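Local coordinates for protein putative SnoaL-like polyketide cyclase (PDB 3LZA) that is of unconfirmed function but, as a SnoaL-like member of the NTF2 clan, may act as a polyketide cyclase or a related lyase, at residues A[38-41]-A[42-45]; A[53-56]-A[57-61]; A[16-19]-A[20-24]. All blocks are in the same frame, centred on the assembly; numbering follows the deposited sequence.

Interaction 1. Residues A[38-41]-A[42-45]; sequences FYDK and TADT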
loop_
_atom_site.group_PDB
_atom_site.type_symbol
_atom_site.label_atom_id
_atom_site.label_comp_id
_atom_site.label_asym_id
_atom_site.label_seq_id
_atom_site.Cartn_x
_atom_site.Cartn_y
_atom_site.Cartn_z
ATOM N N PHE A 38 -11.691 -9.704 -2.352
ATOM C CA PHE A 38 -11.128 -9.250 -1.065
ATOM C C PHE A 38 -9.850 -10.033 -0.876
ATOM O O PHE A 38 -9.888 -11.196 -0.534
ATOM C CB PHE A 38 -12.112 -9.545 0.107
ATOM C CG PHE A 38 -11.799 -8.820 1.380
ATOM C CD1 PHE A 38 -10.537 -8.850 1.941
ATOM C CD2 PHE A 38 -12.805 -8.095 2.047
ATOM C CE1 PHE A 38 -10.259 -8.156 3.141
ATOM C CE2 PHE A 38 -12.519 -7.407 3.255
ATOM C CZ PHE A 38 -11.251 -7.439 3.772
ATOM N N TYR A 39 -8.718 -9.357 -1.121
ATOM C CA TYR A 39 -7.409 -9.932 -1.170
ATOM C C TYR A 39 -6.532 -9.386 -0.036
ATOM O O TYR A 39 -6.230 -8.209 0.001
ATOM C CB TYR A 39 -6.764 -9.593 -2.522
ATOM C CG TYR A 39 -5.386 -10.159 -2.824
ATOM C CD1 TYR A 39 -4.935 -11.364 -2.286
ATOM C CD2 TYR A 39 -4.553 -9.499 -3.697
ATOM C CE1 TYR A 39 -3.694 -11.872 -2.625
ATOM C CE2 TYR A 39 -3.294 -9.981 -4.010
ATOM C CZ TYR A 39 -2.870 -11.156 -3.458
ATOM O OH TYR A 39 -1.660 -11.649 -3.827
ATOM N N ASP A 40 -6.084 -10.262 0.852
ATOM C CA ASP A 40 -5.058 -9.866 1.794
ATOM C C ASP A 40 -3.734 -10.374 1.228
ATOM O O ASP A 40 -3.432 -11.585 1.347
ATOM C CB ASP A 40 -5.287 -10.450 3.181
ATOM C CG ASP A 40 -4.298 -9.895 4.202
ATOM O OD1 ASP A 40 -3.086 -9.865 3.890
ATOM O OD2 ASP A 40 -4.730 -9.478 5.287
ATOM N N LYS A 41 -2.927 -9.457 0.671
ATOM C CA LYS A 41 -1.699 -9.851 -0.007
ATOM C C LYS A 41 -0.698 -10.354 0.971
ATOM O O LYS A 41 0.020 -11.306 0.681
ATOM C CB LYS A 41 -1.080 -8.694 -0.808
ATOM C CG LYS A 41 0.065 -9.164 -1.746
ATOM C CD LYS A 41 0.602 -8.006 -2.574
ATOM C CE LYS A 41 1.765 -8.349 -3.566
ATOM N NZ LYS A 41 1.888 -7.216 -4.620
ATOM N N THR A 42 -0.643 -9.719 2.146
ATOM C CA THR A 42 0.271 -10.179 3.187
ATOM C C THR A 42 -0.019 -11.591 3.718
ATOM O O THR A 42 0.924 -12.343 4.020
ATOM C CB THR A 42 0.363 -9.128 4.354
ATOM O OG1 THR A 42 -0.887 -8.444 4.536
ATOM C CG2 THR A 42 1.462 -8.120 4.051
ATOM N N ALA A 43 -1.291 -12.000 3.784
ATOM C CA ALA A 43 -1.677 -13.368 4.211
ATOM C C ALA A 43 -1.875 -14.349 3.032
ATOM O O ALA A 43 -2.048 -15.552 3.243
ATOM C CB ALA A 43 -2.920 -13.292 5.011
ATOM N N ASP A 44 -1.852 -13.843 1.807
ATOM C CA ASP A 44 -2.162 -14.620 0.596
ATOM C C ASP A 44 -3.508 -15.326 0.716
ATOM O O ASP A 44 -3.631 -16.521 0.478
ATOM C CB ASP A 44 -1.057 -15.634 0.312
ATOM C CG ASP A 44 -1.122 -16.194 -1.084
ATOM O OD1 ASP A 44 -1.635 -15.510 -2.006
ATOM O OD2 ASP A 44 -0.655 -17.347 -1.238
ATOM N N THR A 45 -4.524 -14.578 1.102
ATOM C CA THR A 45 -5.856 -15.101 1.117
ATOM C C THR A 45 -6.766 -14.228 0.269
ATOM O O THR A 45 -6.607 -13.004 0.192
ATOM C CB THR A 45 -6.438 -15.164 2.512
ATOM O OG1 THR A 45 -6.503 -13.867 3.040
ATOM C CG2 THR A 45 -5.558 -16.034 3.456
HETATM O O HOH W 1 -8.665 -11.744 2.352
HETATM O O HOH W 2 -1.106 -14.814 -4.470
#

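Interaction 2. Residues A[53-56]-A[57-61]; sequences IIAF and LQRSH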
loop_
_atom_site.group_PDB
_atom_site.type_symbol
_atom_site.label_atom_id
_atom_site.label_comp_id
_atom_site.label_asym_id
_atom_site.label_seq_id
_atom_site.Cartn_x
_atom_site.Cartn_y
_atom_site.Cartn_z
ATOM N N ILE A 53 -17.542 -13.313 0.831
ATOM C CA ILE A 53 -16.831 -12.226 1.569
ATOM C C ILE A 53 -17.622 -11.969 2.860
ATOM O O ILE A 53 -17.034 -11.889 3.961
ATOM C CB ILE A 53 -16.707 -10.938 0.737
ATOM C CG1 ILE A 53 -15.708 -11.133 -0.408
ATOM C CG2 ILE A 53 -16.268 -9.758 1.605
ATOM C CD1 ILE A 53 -15.678 -10.054 -1.510
ATOM N N ILE A 54 -18.938 -11.818 2.724
ATOM C CA ILE A 54 -19.800 -11.597 3.883
ATOM C C ILE A 54 -19.685 -12.727 4.884
ATOM O O ILE A 54 -19.580 -12.463 6.081
ATOM C CB ILE A 54 -21.255 -11.322 3.495
ATOM C CG1 ILE A 54 -21.364 -10.013 2.701
ATOM C CG2 ILE A 54 -22.158 -11.288 4.741
ATOM C CD1 ILE A 54 -21.169 -8.784 3.479
ATOM N N ALA A 55 -19.735 -13.971 4.415
ATOM C CA ALA A 55 -19.620 -15.155 5.273
ATOM C C ALA A 55 -18.296 -15.179 6.049
ATOM O O ALA A 55 -18.282 -15.565 7.220
ATOM C CB ALA A 55 -19.846 -16.482 4.456
ATOM N N PHE A 56 -17.202 -14.753 5.420
ATOM C CA PHE A 56 -15.889 -14.675 6.066
ATOM C C PHE A 56 -15.853 -13.588 7.143
ATOM O O PHE A 56 -15.313 -13.792 8.208
ATOM C CB PHE A 56 -14.768 -14.477 5.000
ATOM C CG PHE A 56 -13.437 -14.039 5.578
ATOM C CD1 PHE A 56 -12.647 -14.938 6.294
ATOM C CD2 PHE A 56 -12.971 -12.761 5.382
ATOM C CE1 PHE A 56 -11.396 -14.524 6.814
ATOM C CE2 PHE A 56 -11.747 -12.353 5.896
ATOM C CZ PHE A 56 -10.971 -13.254 6.622
ATOM N N LEU A 57 -16.459 -12.441 6.862
ATOM C CA LEU A 57 -16.472 -11.349 7.804
ATOM C C LEU A 57 -17.351 -11.717 8.988
ATOM O O LEU A 57 -17.022 -11.406 10.116
ATOM C CB LEU A 57 -17.007 -10.068 7.139
ATOM C CG LEU A 57 -16.098 -9.425 6.103
ATOM C CD1 LEU A 57 -16.792 -8.200 5.496
ATOM C CD2 LEU A 57 -14.698 -9.070 6.641
ATOM N N GLN A 58 -18.457 -12.416 8.741
ATOM C CA GLN A 58 -19.287 -12.907 9.844
ATOM C C GLN A 58 -18.535 -13.857 10.776
ATOM O O GLN A 58 -18.627 -13.706 11.977
ATOM C CB GLN A 58 -20.522 -13.648 9.343
ATOM C CG GLN A 58 -21.558 -12.788 8.700
ATOM C CD GLN A 58 -22.601 -13.637 8.008
ATOM O OE1 GLN A 58 -22.338 -14.791 7.685
ATOM N NE2 GLN A 58 -23.796 -13.118 7.880
ATOM N N ARG A 59 -17.832 -14.843 10.228
ATOM C CA ARG A 59 -17.037 -15.776 11.042
ATOM C C ARG A 59 -15.926 -15.026 11.833
ATOM O O ARG A 59 -15.693 -15.311 13.017
ATOM C CB ARG A 59 -16.367 -16.836 10.148
ATOM C CG ARG A 59 -17.327 -17.842 9.535
ATOM C CD ARG A 59 -16.595 -19.035 8.864
ATOM N NE ARG A 59 -15.698 -18.658 7.763
ATOM C CZ ARG A 59 -16.092 -18.473 6.498
ATOM N NH1 ARG A 59 -17.368 -18.616 6.169
ATOM N NH2 ARG A 59 -15.218 -18.141 5.559
ATOM N N SER A 60 -15.266 -14.100 11.155
ATOM C CA SER A 60 -14.104 -13.372 11.703
ATOM C C SER A 60 -14.464 -12.439 12.829
ATOM O O SER A 60 -13.743 -12.359 13.832
ATOM C CB SER A 60 -13.410 -12.539 10.614
ATOM O OG SER A 60 -12.912 -13.329 9.581
ATOM N N HIS A 61 -15.581 -11.741 12.670
ATOM C CA HIS A 61 -15.941 -10.653 13.555
ATOM C C HIS A 61 -17.048 -10.973 14.542
ATOM O O HIS A 61 -17.440 -10.110 15.305
ATOM C CB HIS A 61 -16.288 -9.412 12.722
ATOM C CG HIS A 61 -15.097 -8.831 12.040
ATOM N ND1 HIS A 61 -15.132 -8.340 10.750
ATOM C CD2 HIS A 61 -13.821 -8.687 12.467
ATOM C CE1 HIS A 61 -13.926 -7.894 10.426
ATOM N NE2 HIS A 61 -13.105 -8.124 11.441
#

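Interaction 3. Residues A[16-19]-A[20-24]; sequences YIKA and LTEHD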
loop_
_atom_site.group_PDB
_atom_site.type_symbol
_atom_site.label_atom_id
_atom_site.label_comp_id
_atom_site.label_asym_id
_atom_site.label_seq_id
_atom_site.Cartn_x
_atom_site.Cartn_y
_atom_site.Cartn_z
ATOM N N TYR A 16 -17.858 2.518 2.534
ATOM C CA TYR A 16 -17.514 1.100 2.533
ATOM C C TYR A 16 -16.830 0.707 3.815
ATOM O O TYR A 16 -17.268 -0.224 4.488
ATOM C CB TYR A 16 -16.622 0.806 1.304
ATOM C CG TYR A 16 -16.117 -0.602 1.231
ATOM C CD1 TYR A 16 -14.966 -0.959 1.882
ATOM C CD2 TYR A 16 -16.803 -1.586 0.514
ATOM C CE1 TYR A 16 -14.492 -2.231 1.828
ATOM C CE2 TYR A 16 -16.342 -2.886 0.455
ATOM C CZ TYR A 16 -15.199 -3.225 1.123
ATOM O OH TYR A 16 -14.683 -4.518 1.076
ATOM N N ILE A 17 -15.819 1.483 4.226
ATOM C CA ILE A 17 -15.108 1.222 5.491
ATOM C C ILE A 17 -16.053 1.393 6.715
ATOM O O ILE A 17 -15.968 0.684 7.691
ATOM C CB ILE A 17 -13.858 2.142 5.609
ATOM C CG1 ILE A 17 -12.799 1.725 4.565
ATOM C CG2 ILE A 17 -13.305 2.179 7.024
ATOM C CD1 ILE A 17 -12.247 0.353 4.748
ATOM N N LYS A 18 -16.945 2.349 6.679
ATOM C CA LYS A 18 -17.884 2.494 7.791
ATOM C C LYS A 18 -18.740 1.220 7.960
ATOM O O LYS A 18 -18.849 0.661 9.089
ATOM C CB LYS A 18 -18.754 3.742 7.559
ATOM C CG LYS A 18 -19.754 4.038 8.675
ATOM C CD LYS A 18 -20.452 5.396 8.383
ATOM C CE LYS A 18 -21.403 5.791 9.506
ATOM N NZ LYS A 18 -22.270 4.701 9.914
ATOM N N ALA A 19 -19.282 0.716 6.845
ATOM C CA ALA A 19 -20.121 -0.502 6.864
ATOM C C ALA A 19 -19.292 -1.712 7.327
ATOM O O ALA A 19 -19.745 -2.510 8.142
ATOM C CB ALA A 19 -20.809 -0.744 5.463
ATOM N N LEU A 20 -18.070 -1.847 6.828
ATOM C CA LEU A 20 -17.231 -2.976 7.212
ATOM C C LEU A 20 -16.951 -2.925 8.693
ATOM O O LEU A 20 -16.991 -3.982 9.381
ATOM C CB LEU A 20 -15.879 -2.946 6.435
ATOM C CG LEU A 20 -14.768 -3.955 6.799
ATOM C CD1 LEU A 20 -15.206 -5.346 6.527
ATOM C CD2 LEU A 20 -13.410 -3.603 6.041
ATOM N N THR A 21 -16.546 -1.756 9.190
ATOM C CA THR A 21 -16.053 -1.711 10.597
ATOM C C THR A 21 -17.225 -1.678 11.596
ATOM O O THR A 21 -17.044 -2.018 12.767
ATOM C CB THR A 21 -15.060 -0.585 10.924
ATOM O OG1 THR A 21 -15.671 0.681 10.634
ATOM C CG2 THR A 21 -13.761 -0.748 10.170
ATOM N N GLU A 22 -18.398 -1.253 11.114
ATOM C CA GLU A 22 -19.632 -1.345 11.915
ATOM C C GLU A 22 -20.320 -2.705 11.843
ATOM O O GLU A 22 -21.408 -2.871 12.428
ATOM C CB GLU A 22 -20.614 -0.250 11.504
ATOM C CG GLU A 22 -20.192 1.090 12.046
ATOM C CD GLU A 22 -21.105 2.217 11.638
ATOM O OE1 GLU A 22 -22.132 1.983 10.949
ATOM O OE2 GLU A 22 -20.789 3.359 12.020
ATOM N N HIS A 23 -19.680 -3.666 11.175
ATOM C CA HIS A 23 -20.248 -5.001 10.988
ATOM C C HIS A 23 -21.673 -4.938 10.404
ATOM O O HIS A 23 -22.576 -5.699 10.788
ATOM C CB HIS A 23 -20.221 -5.824 12.286
ATOM C CG HIS A 23 -18.953 -5.709 13.063
ATOM N ND1 HIS A 23 -17.731 -6.143 12.579
ATOM C CD2 HIS A 23 -18.720 -5.221 14.304
ATOM C CE1 HIS A 23 -16.801 -5.909 13.490
ATOM N NE2 HIS A 23 -17.376 -5.364 14.548
ATOM N N ASP A 24 -21.864 -4.011 9.454
ATOM C CA ASP A 24 -23.178 -3.770 8.877
ATOM C C ASP A 24 -23.230 -4.456 7.510
ATOM O O ASP A 24 -22.839 -3.883 6.501
ATOM C CB ASP A 24 -23.412 -2.261 8.775
ATOM C CG ASP A 24 -24.671 -1.881 8.047
ATOM O OD1 ASP A 24 -25.466 -2.761 7.630
ATOM O OD2 ASP A 24 -24.878 -0.646 7.849
#

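Interaction 1. Residues A[38-41]-A[42-45]
Asp40 and the residues Thr42, Ala43 and Thr45 hold the turn together, and the Asp40 side chain is the one to follow. Its CB lies 3.6 Å from Thr45 OG1 and slightly farther from the methyl of Ala43. With CG anti to the backbone N (chi1 -173°), the carboxylate is carried beside its own carbonyl, over the start of the turn, and OD1 takes two donors there. Thr42 OG1 gives its proton to Asp40 OD1 at 2.7 Å, on the syn side and close to the carboxylate plane. Ala43 N reaches the same oxygen, Asp40 OD1, at 2.8 Å, but from well above that plane. OD2 is hydrogen-bonded to Tyr131 OH, at the start of helix 131-139, so both oxygens are bonded, which restrains the rotation of the group.

The backbone underneath is a tight reversal between strands 37-40 and 45-48, which form one edge of the curved sheet of this NTF2-like fold. Asp40 and Thr45 are an antiparallel hydrogen-bonded pair: Asp40 N donates to Thr45 O at 2.9 Å, and Thr45 N returns a bond to Asp40 O at 3.2 Å. Asp44, with positive phi (53°), joins Thr45 in facing Asp40, which makes a G1 beta bulge.

On the other face of the sheet the Tyr39 ring turns its edge to the Thr45 carbonyl, Tyr39 CD1 standing 3.4 Å from Thr45 O, while Lys46 makes a cation-pi contact with the ring. A water links Tyr39 OH to Asp44 OD1, donating to the carboxylate at 2.6 Å. Thr42 OG1 is also hydrogen-bonded to Met129 N, and Thr42 packs on Thr77 of the second subunit, as Lys41 does on Leu80 of that subunit.

Interaction 2. Residues A[53-56]-A[57-61]
From Ile53 to Ser60 the backbone is regular alpha-helix, each amide from Leu57 to Ser60 donating to the carbonyl four residues back; Leu57 N to Ile53 O, at 3.0 Å, is representative. Phe56 O is the carbonyl with an extra load. Ser60 N approaches it from one face of the carbonyl plane and Ser60 OG from the opposite face, the hydroxyl donating at 2.8 Å. Ser60 carries OG anti to its carbonyl carbon (chi1 -62°), which folds the hydroxyl back along the helix toward the preceding turn. Ser60 OG also sits over one face of the Phe56 ring, toward the rim, 3.4 Å from Phe56 CE1.

Arg59 lies back over the preceding turn in a different way. A bend at chi3 (-61°) lays its guanidinium across the backbone, so that one flat face covers Phe56 CA and Ala55 O. Arg59 NH2 comes within 3.7 Å of Phe56 CB and lies near the ring plane, at the edge; the two planes are 59° apart, which is no stack. NH1 stands at the same distance from the methyl of Ala55. On the exposed flank, Gln58 runs extended beyond CG and crosses Ile54, its NE2 4.0 Å from Ile54 CG2. Toward the inside, Leu57 CD1 packs on Ile53 CG2 at 4.2 Å.

Helix 50-61 packs on helix 25-29 through Leu57, which touches Tyr25 and Leu28, and Ile53 and Leu57 also meet Tyr32 in the loop that follows. On another side the Phe56 ring stacks with Tyr47 of strand 45-48. At the C-terminal end Ser60 O accepts from Gln95, and the His61 ring meets Phe67 of strand 66-77, joining the helix to the far edge of the sheet.

Interaction 3. Residues A[16-19]-A[20-24]
Lys18 and Glu22, one helical turn apart, pair on the exposed side of helix 8-21. Lys18 runs extended until chi4 (-47°), where the chain bends and brings NZ back to the carboxylate. Lys18 NZ lies 2.9 Å from both Glu22 OE1 and Glu22 OE2, a forked salt bridge whose individual hydrogen bonds are weak. The Lys18 methylenes are used too: Lys18 CG comes 3.6 Å from Glu22 OE2, as the two chains pass each other at a slant. Glu22 CB and CG rest on Lys18 O, which accepts from Glu22 N at 2.8 Å.

One residue earlier, Thr21 doubles up on Ile17 O. Its amide N donates at 2.9 Å and its hydroxyl OG1 at 3.0 Å, reaching the oxygen from opposite faces of the carbonyl plane. Placing OG1 between the backbone N and carbonyl carbon (chi1 58°) makes this possible, and it ties up the hydroxyl near the end of the helix.

Helix 8-21 closes here in a Schellman motif. His23, with positive phi (52°), is its C-prime residue: Asp24 N bonds Ala19 O at 2.9 Å in the carbonyl plane, and His23 N makes a weak bond to Leu20 O. This reversal leads directly into helix 25-29, for which Asp24 is the N-cap, its OD2 also bonded to Thr27 OG1.

The inner side of the turn is apolar, with Ile17 CD1 meeting Leu20 CD2 at 4.3 Å. Beyond that shell, Ala19 and Leu20 pack on Leu28 of helix 25-29, while Ile17 and Thr21 lie on Phe69 and Phe67 of strand 66-77. Farther in, the Tyr16 hydroxyl hydrogen-bonds both Gln125 of strand 122-129 and Tyr32.

All three contacts are partly buried, but they belong to different elements. Interaction 1 closes a strand connection with a buried carboxylate and backbone bonds, and it alone reaches the second subunit. Interaction 2 lies within a helix and interaction 3 at the end of one: each has a hydroxyl doubling an amide's bond to one carbonyl, yet interaction 2 adds a guanidinium laid over backbone, whereas interaction 3 has an exposed salt bridge and a helix terminus. These two share helix 25-29 as a neighbour and touch directly, Leu57 CD1 lying 3.4 Å from Leu20 CD1, with His61 against His23. Phe38 of interaction 1 joins this interior, packing on Ile53 and near the Tyr16 hydroxyl.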